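Local structure of GTP-binding protein (Sulfolobus solfataricus P2, 2QTH) at residues G183-T188 / V234-G239; N224-M229 / K347-A352. The protein hydrolyses GTP, for which it is specific, and associates with the 50S ribosomal subunit, where it may act in protein synthesis or ribosome biogenesis. All blocks are in the same frame, centred on the assembly; numbering follows the deposited sequence.

Overall arrangement
Both contacts belong to the G domain and reach the same mixed six-stranded sheet, in which strands 181-186 and 226-232 lie side by side. Their segments alternate along the chain: 183-188, then 224-229, then 234-239, and last 347-352. Contact 1 is buried near the middle of the molecule, where the start of the P-loop meets the loop following strand 226-232, next to GDP. Contact 2, with its centre about 23 Å from that of contact 1, lies where strand 226-232 begins and packs against helix 341-355. One strand thus runs from the C-terminal helix at one end to the loop of the nucleotide site at the other.

Contact 1: G183-T188 / V234-G239; sequences GIVGYT and VGFIRG. With GDP (guanosine-5'-diphosphate), chain H.
Tyr-187 and Phe-236 meet where the P-loop leaves strand 181-186 and approaches the loop that begins with the DTVG sequence, the DxxG motif of GTPases. A single beta bridge joins their backbones: Phe-236 N donates to Gly-186 O at 3.0 Å, and Thr-188 N donates to Phe-236 O at 3.1 Å. Gly-186 has a positive phi, and at its backbone angles a CB would strike the preceding carbonyl oxygen, which by itself calls for glycine at this place.

From its CB outward, Phe-236 follows the P-loop backwards. CB sits over the centre of the Tyr-187 ring, 3.5 Å from the centroid, in a CH-pi contact. With CG beside the backbone N (chi1 -49°), the ring is carried along the Gly-186 backbone: CD2 lies 3.5 Å from Gly-186 C, CE2 approaches Gly-186 N and CA, and CZ ends 4.1 Å from Val-185 CB. The two aromatic rings pair edge-to-face, Phe-236 presenting its edge, with planes 63° apart.

Arg-238 lays its guanidinium against Tyr-187, the planes 32° apart, with Tyr-187 CD2 over one face of the guanidinium. Its NH1 also donates to Thr-188 O, 3.0 Å away in the guanidinium plane, and forms a salt bridge with Glu-15, while water 3 links NH2 to the same carbonyl. Tyr-187 OH is hydrogen-bonded to Ser-280 OG of helix 271-288. An alanine at Tyr-187 is likely to leave Phe-236 CB and the Arg-238 guanidinium without the ring they pack on, and Ser-280 without its hydroxyl partner.

Tyr-187 and Phe-236 both touch helix 271-288; Phe-236 also reaches helix 245-253, which Ile-237 touches together with helix 86-97. Thr-188 touches helix 13-22, bringing the N-terminal region up to the P-loop.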
loop_
_atom_site.group_PDB
_atom_site.type_symbol
_atom_site.label_atom_id
_atom_site.label_comp_id
_atom_site.label_asym_id
_atom_site.label_seq_id
_atom_site.Cartn_x
_atom_site.Cartn_y
_atom_site.Cartn_z
ATOM N N GLY A 183 8.625 -11.739 1.937
ATOM C CA GLY A 183 7.738 -10.623 1.644
ATOM C C GLY A 183 6.880 -10.199 2.794
ATOM O O GLY A 183 6.347 -11.045 3.531
ATOM N N ILE A 184 6.705 -8.872 2.956
ATOM C CA ILE A 184 5.974 -8.370 4.132
ATOM C C ILE A 184 4.615 -7.965 3.579
ATOM O O ILE A 184 4.553 -7.041 2.668
ATOM C CB ILE A 184 6.657 -7.092 4.777
ATOM C CG1 ILE A 184 7.987 -7.411 5.522
ATOM C CG2 ILE A 184 5.756 -6.508 5.868
ATOM C CD1 ILE A 184 8.933 -8.154 4.756
ATOM N N VAL A 185 3.538 -8.584 4.133
ATOM C CA VAL A 185 2.195 -8.299 3.674
ATOM C C VAL A 185 1.362 -7.901 4.872
ATOM O O VAL A 185 1.787 -8.002 6.012
ATOM C CB VAL A 185 1.542 -9.527 2.890
ATOM C CG1 VAL A 185 2.381 -9.848 1.701
ATOM C CG2 VAL A 185 1.500 -10.749 3.890
ATOM N N GLY A 186 0.145 -7.428 4.599
ATOM C CA GLY A 186 -0.719 -6.952 5.676
ATOM C C GLY A 186 -1.494 -5.714 5.251
ATOM O O GLY A 186 -1.090 -5.034 4.280
ATOM N N TYR A 187 -2.553 -5.400 5.989
ATOM C CA TYR A 187 -3.394 -4.212 5.673
ATOM C C TYR A 187 -2.676 -2.925 5.925
ATOM O O TYR A 187 -1.748 -2.878 6.691
ATOM C CB TYR A 187 -4.621 -4.192 6.538
ATOM C CG TYR A 187 -5.751 -4.924 5.798
ATOM C CD1 TYR A 187 -5.968 -6.301 6.021
ATOM C CD2 TYR A 187 -6.561 -4.245 4.902
ATOM C CE1 TYR A 187 -6.975 -6.996 5.364
ATOM C CE2 TYR A 187 -7.543 -4.951 4.176
ATOM C CZ TYR A 187 -7.756 -6.278 4.464
ATOM O OH TYR A 187 -8.723 -6.923 3.790
ATOM N N THR A 188 -3.130 -1.868 5.266
ATOM C CA THR A 188 -2.593 -0.542 5.426
ATOM C C THR A 188 -2.676 -0.262 6.893
ATOM O O THR A 188 -3.661 -0.656 7.549
ATOM C CB THR A 188 -3.562 0.502 4.699
ATOM O OG1 THR A 188 -3.747 0.036 3.364
ATOM C CG2 THR A 188 -3.068 2.004 4.763
ATOM N N VAL A 234 3.161 -4.254 -1.770
ATOM C CA VAL A 234 1.968 -3.446 -1.542
ATOM C C VAL A 234 1.081 -4.064 -0.467
ATOM O O VAL A 234 1.006 -5.286 -0.338
ATOM C CB VAL A 234 1.148 -3.273 -2.834
ATOM C CG1 VAL A 234 0.425 -4.565 -3.181
ATOM C CG2 VAL A 234 0.162 -2.125 -2.687
ATOM N N GLY A 235 0.410 -3.212 0.301
ATOM C CA GLY A 235 -0.491 -3.674 1.354
ATOM C C GLY A 235 -1.790 -4.253 0.808
ATOM O O GLY A 235 -2.115 -3.998 -0.350
ATOM N N PHE A 236 -2.545 -5.006 1.638
ATOM C CA PHE A 236 -3.970 -5.124 1.440
ATOM C C PHE A 236 -4.600 -3.730 1.684
ATOM O O PHE A 236 -4.366 -3.081 2.676
ATOM C CB PHE A 236 -4.568 -6.104 2.422
ATOM C CG PHE A 236 -3.833 -7.410 2.490
ATOM C CD1 PHE A 236 -3.445 -8.063 1.348
ATOM C CD2 PHE A 236 -3.588 -7.995 3.718
ATOM C CE1 PHE A 236 -2.821 -9.366 1.419
ATOM C CE2 PHE A 236 -2.943 -9.261 3.842
ATOM C CZ PHE A 236 -2.551 -9.940 2.670
ATOM N N ILE A 237 -5.470 -3.327 0.777
ATOM C CA ILE A 237 -6.004 -1.977 0.830
ATOM C C ILE A 237 -7.536 -2.104 0.934
ATOM O O ILE A 237 -8.129 -2.948 0.272
ATOM C CB ILE A 237 -5.600 -1.239 -0.440
ATOM C CG1 ILE A 237 -4.063 -1.013 -0.459
ATOM C CG2 ILE A 237 -6.260 0.098 -0.500
ATOM C CD1 ILE A 237 -3.610 -0.869 -1.870
ATOM N N ARG A 238 -8.099 -1.303 1.824
ATOM C CA ARG A 238 -9.529 -1.215 2.013
ATOM C C ARG A 238 -10.208 -0.332 0.924
ATOM O O ARG A 238 -9.659 0.645 0.467
ATOM C CB ARG A 238 -9.780 -0.670 3.402
ATOM C CG ARG A 238 -9.088 -1.540 4.521
ATOM C CD ARG A 238 -9.154 -0.905 5.901
ATOM N NE ARG A 238 -8.656 -1.835 6.939
ATOM C CZ ARG A 238 -7.425 -1.773 7.439
ATOM N NH1 ARG A 238 -6.551 -0.868 6.950
ATOM N NH2 ARG A 238 -7.054 -2.633 8.360
ATOM N N GLY A 239 -11.395 -0.696 0.463
ATOM C CA GLY A 239 -12.122 0.293 -0.352
ATOM C C GLY A 239 -11.427 0.625 -1.674
ATOM O O GLY A 239 -11.353 1.789 -2.056
HETATM P PB GDP H . 1.768 0.313 6.954
HETATM O O1B GDP H . 0.783 1.189 6.179
HETATM O O2B GDP H . 1.234 -1.105 6.987
HETATM O O3B GDP H . 3.046 0.299 6.216
HETATM O O3A GDP H . 2.078 0.779 8.424
HETATM P PA GDP H . 3.437 1.685 8.886
HETATM O O1A GDP H . 4.693 1.083 9.337
HETATM O O2A GDP H . 3.657 2.787 7.866
HETATM O "O5'" GDP H . 2.763 2.118 10.284
HETATM C "C5'" GDP H . 1.404 2.552 10.339
HETATM C "C4'" GDP H . 1.366 3.654 11.395
HETATM O "O4'" GDP H . 1.418 2.979 12.658
HETATM C "C3'" GDP H . 2.566 4.585 11.383
HETATM O "O3'" GDP H . 2.137 5.757 12.080
HETATM C "C2'" GDP H . 3.571 3.869 12.252
HETATM O "O2'" GDP H . 4.406 4.784 12.958
HETATM C "C1'" GDP H . 2.698 3.141 13.276
HETATM N N9 GDP H . 3.290 1.869 13.774
HETATM C C8 GDP H . 3.953 0.882 13.105
HETATM N N7 GDP H . 4.362 -0.149 13.933
HETATM C C5 GDP H . 3.948 0.218 15.192
HETATM C C6 GDP H . 4.023 -0.338 16.569
HETATM O O6 GDP H . 4.580 -1.410 16.750
HETATM N N1 GDP H . 3.453 0.313 17.617
HETATM C C2 GDP H . 2.846 1.491 17.454
HETATM N N2 GDP H . 2.338 2.084 18.570
HETATM N N3 GDP H . 2.723 2.097 16.212
HETATM C C4 GDP H . 3.250 1.530 15.081
HETATM O O HOH W 1 -0.294 -7.264 1.686
HETATM O O HOH W 2 -6.231 0.767 2.811
HETATM O O HOH W 3 -4.459 -2.585 9.641
#

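Contact 2: N224-M229 / K347-A352; sequences NNRKIM and KIYQLA
Asn-224 meets Tyr-349 at the hairpin between strands 218-223 and 226-232, where the sheet of the P-loop GTPase fold is covered by the C-terminal helix 341-355. The axes of strand 226-229 and helix 347-352 are nearly perpendicular, at 97°. Asn-224 places ND2 over the centre of the tyrosine ring, 3.4 Å above its plane, with the amide turned 74° from it; OD1 is hydrogen-bonded to Arg-345 NH2. Asn-224 and Asn-225 have backbone angles close to those of the two corners of a type II' turn; the positive phi of Asn-224 is more readily accepted by asparagine than by most residues other than glycine.

Next comes Asn-225, at the ring edge, followed by Arg-226. The arginine's extended aliphatic chain crosses the tyrosine at about a right angle, CD lying 3.4 Å from Tyr-349 CE1; NE runs on beside the phenol oxygen and the guanidinium turns an edge to that end of the ring. Ile-228 then turns into the buried layer: CG1 rests 3.6 Å from Ala-352 CB, the small alanine permitting close approach, and CG2 meets Ile-348 CG2.

Tyr-349 reaches the hairpin because its CG stands opposite the backbone N (chi1 -178°). At its tip, OH donates to Asn-225 OD1 at 2.8 Å, on a lone pair in the carbonyl plane.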
loop_
_atom_site.group_PDB
_atom_site.type_symbol
_atom_site.label_atom_id
_atom_site.label_comp_id
_atom_site.label_asym_id
_atom_site.label_seq_id
_atom_site.Cartn_x
_atom_site.Cartn_y
_atom_site.Cartn_z
ATOM N N ASN A 224 23.208 -13.190 11.427
ATOM C CA ASN A 224 24.213 -14.245 11.670
ATOM C C ASN A 224 25.011 -14.430 10.375
ATOM O O ASN A 224 25.495 -13.461 9.817
ATOM C CB ASN A 224 23.523 -15.527 12.199
ATOM C CG ASN A 224 22.769 -15.257 13.554
ATOM O OD1 ASN A 224 23.229 -14.417 14.350
ATOM N ND2 ASN A 224 21.588 -15.916 13.787
ATOM N N ASN A 225 25.100 -15.629 9.861
ATOM C CA ASN A 225 25.883 -15.879 8.669
ATOM C C ASN A 225 25.000 -16.033 7.400
ATOM O O ASN A 225 25.438 -16.658 6.450
ATOM C CB ASN A 225 26.659 -17.173 8.916
ATOM C CG ASN A 225 25.746 -18.324 9.204
ATOM O OD1 ASN A 225 24.580 -18.121 9.555
ATOM N ND2 ASN A 225 26.240 -19.532 9.030
ATOM N N ARG A 226 23.783 -15.485 7.401
ATOM C CA ARG A 226 22.880 -15.707 6.276
ATOM C C ARG A 226 22.395 -14.392 5.736
ATOM O O ARG A 226 22.161 -13.441 6.518
ATOM C CB ARG A 226 21.678 -16.506 6.684
ATOM C CG ARG A 226 21.964 -17.917 6.843
ATOM C CD ARG A 226 20.662 -18.608 7.197
ATOM N NE ARG A 226 20.974 -19.953 7.616
ATOM C CZ ARG A 226 21.175 -20.944 6.765
ATOM N NH1 ARG A 226 21.044 -20.722 5.452
ATOM N NH2 ARG A 226 21.508 -22.146 7.226
ATOM N N LYS A 227 22.260 -14.330 4.412
ATOM C CA LYS A 227 21.802 -13.113 3.779
ATOM C C LYS A 227 20.329 -13.366 3.401
ATOM O O LYS A 227 20.045 -14.392 2.812
ATOM C CB LYS A 227 22.711 -12.837 2.556
ATOM C CG LYS A 227 22.503 -11.551 1.792
ATOM C CD LYS A 227 23.619 -11.368 0.718
ATOM C CE LYS A 227 23.335 -10.163 -0.189
ATOM N NZ LYS A 227 24.194 -10.080 -1.438
ATOM N N ILE A 228 19.428 -12.429 3.742
ATOM C CA ILE A 228 17.975 -12.562 3.518
ATOM C C ILE A 228 17.459 -11.358 2.751
ATOM O O ILE A 228 17.787 -10.217 3.096
ATOM C CB ILE A 228 17.207 -12.738 4.857
ATOM C CG1 ILE A 228 17.599 -14.058 5.527
ATOM C CG2 ILE A 228 15.681 -12.827 4.639
ATOM C CD1 ILE A 228 18.220 -13.931 6.968
ATOM N N MET A 229 16.717 -11.589 1.681
ATOM C CA MET A 229 16.167 -10.436 0.883
ATOM C C MET A 229 14.778 -10.064 1.434
ATOM O O MET A 229 13.842 -10.899 1.366
ATOM C CB MET A 229 16.040 -10.779 -0.598
ATOM C CG MET A 229 15.404 -9.593 -1.454
ATOM S SD MET A 229 16.517 -8.192 -1.444
ATOM C CE MET A 229 17.953 -8.714 -2.317
ATOM N N LYS A 347 13.534 -15.475 14.535
ATOM C CA LYS A 347 12.553 -16.253 13.769
ATOM C C LYS A 347 12.774 -16.101 12.247
ATOM O O LYS A 347 12.605 -17.103 11.520
ATOM C CB LYS A 347 11.132 -15.806 14.136
ATOM C CG LYS A 347 10.816 -16.153 15.605
ATOM C CD LYS A 347 10.641 -17.688 15.619
ATOM C CE LYS A 347 10.352 -18.210 16.985
ATOM N NZ LYS A 347 10.166 -19.644 16.772
ATOM N N ILE A 348 13.189 -14.910 11.786
ATOM C CA ILE A 348 13.552 -14.723 10.347
ATOM C C ILE A 348 14.772 -15.596 10.054
ATOM O O ILE A 348 14.798 -16.345 9.080
ATOM C CB ILE A 348 13.875 -13.235 9.933
ATOM C CG1 ILE A 348 12.643 -12.297 10.031
ATOM C CG2 ILE A 348 14.437 -13.156 8.485
ATOM C CD1 ILE A 348 11.542 -13.072 10.207
ATOM N N TYR A 349 15.744 -15.598 10.954
ATOM C CA TYR A 349 16.888 -16.497 10.728
ATOM C C TYR A 349 16.454 -17.970 10.705
ATOM O O TYR A 349 16.908 -18.754 9.843
ATOM C CB TYR A 349 17.990 -16.320 11.824
ATOM C CG TYR A 349 19.197 -17.215 11.552
ATOM C CD1 TYR A 349 20.195 -16.792 10.672
ATOM C CD2 TYR A 349 19.347 -18.454 12.186
ATOM C CE1 TYR A 349 21.282 -17.601 10.405
ATOM C CE2 TYR A 349 20.462 -19.282 11.924
ATOM C CZ TYR A 349 21.415 -18.848 11.031
ATOM O OH TYR A 349 22.517 -19.642 10.760
ATOM N N GLN A 350 15.628 -18.392 11.646
ATOM C CA GLN A 350 15.235 -19.836 11.621
ATOM C C GLN A 350 14.466 -20.173 10.340
ATOM O O GLN A 350 14.611 -21.239 9.745
ATOM C CB GLN A 350 14.380 -20.215 12.824
ATOM C CG GLN A 350 15.066 -20.107 14.224
ATOM C CD GLN A 350 14.039 -19.941 15.390
ATOM O OE1 GLN A 350 12.939 -20.485 15.334
ATOM N NE2 GLN A 350 14.373 -19.102 16.385
ATOM N N LEU A 351 13.610 -19.251 9.918
ATOM C CA LEU A 351 12.815 -19.471 8.714
ATOM C C LEU A 351 13.779 -19.522 7.484
ATOM O O LEU A 351 13.659 -20.398 6.643
ATOM C CB LEU A 351 11.751 -18.347 8.639
ATOM C CG LEU A 351 10.941 -18.203 7.337
ATOM C CD1 LEU A 351 10.139 -19.505 7.017
ATOM C CD2 LEU A 351 9.998 -16.942 7.529
ATOM N N ALA A 352 14.789 -18.673 7.425
ATOM C CA ALA A 352 15.756 -18.671 6.330
ATOM C C ALA A 352 16.570 -19.951 6.291
ATOM O O ALA A 352 16.916 -20.432 5.207
ATOM C CB ALA A 352 16.682 -17.480 6.398
HETATM O O HOH W 4 24.756 -22.035 9.757
#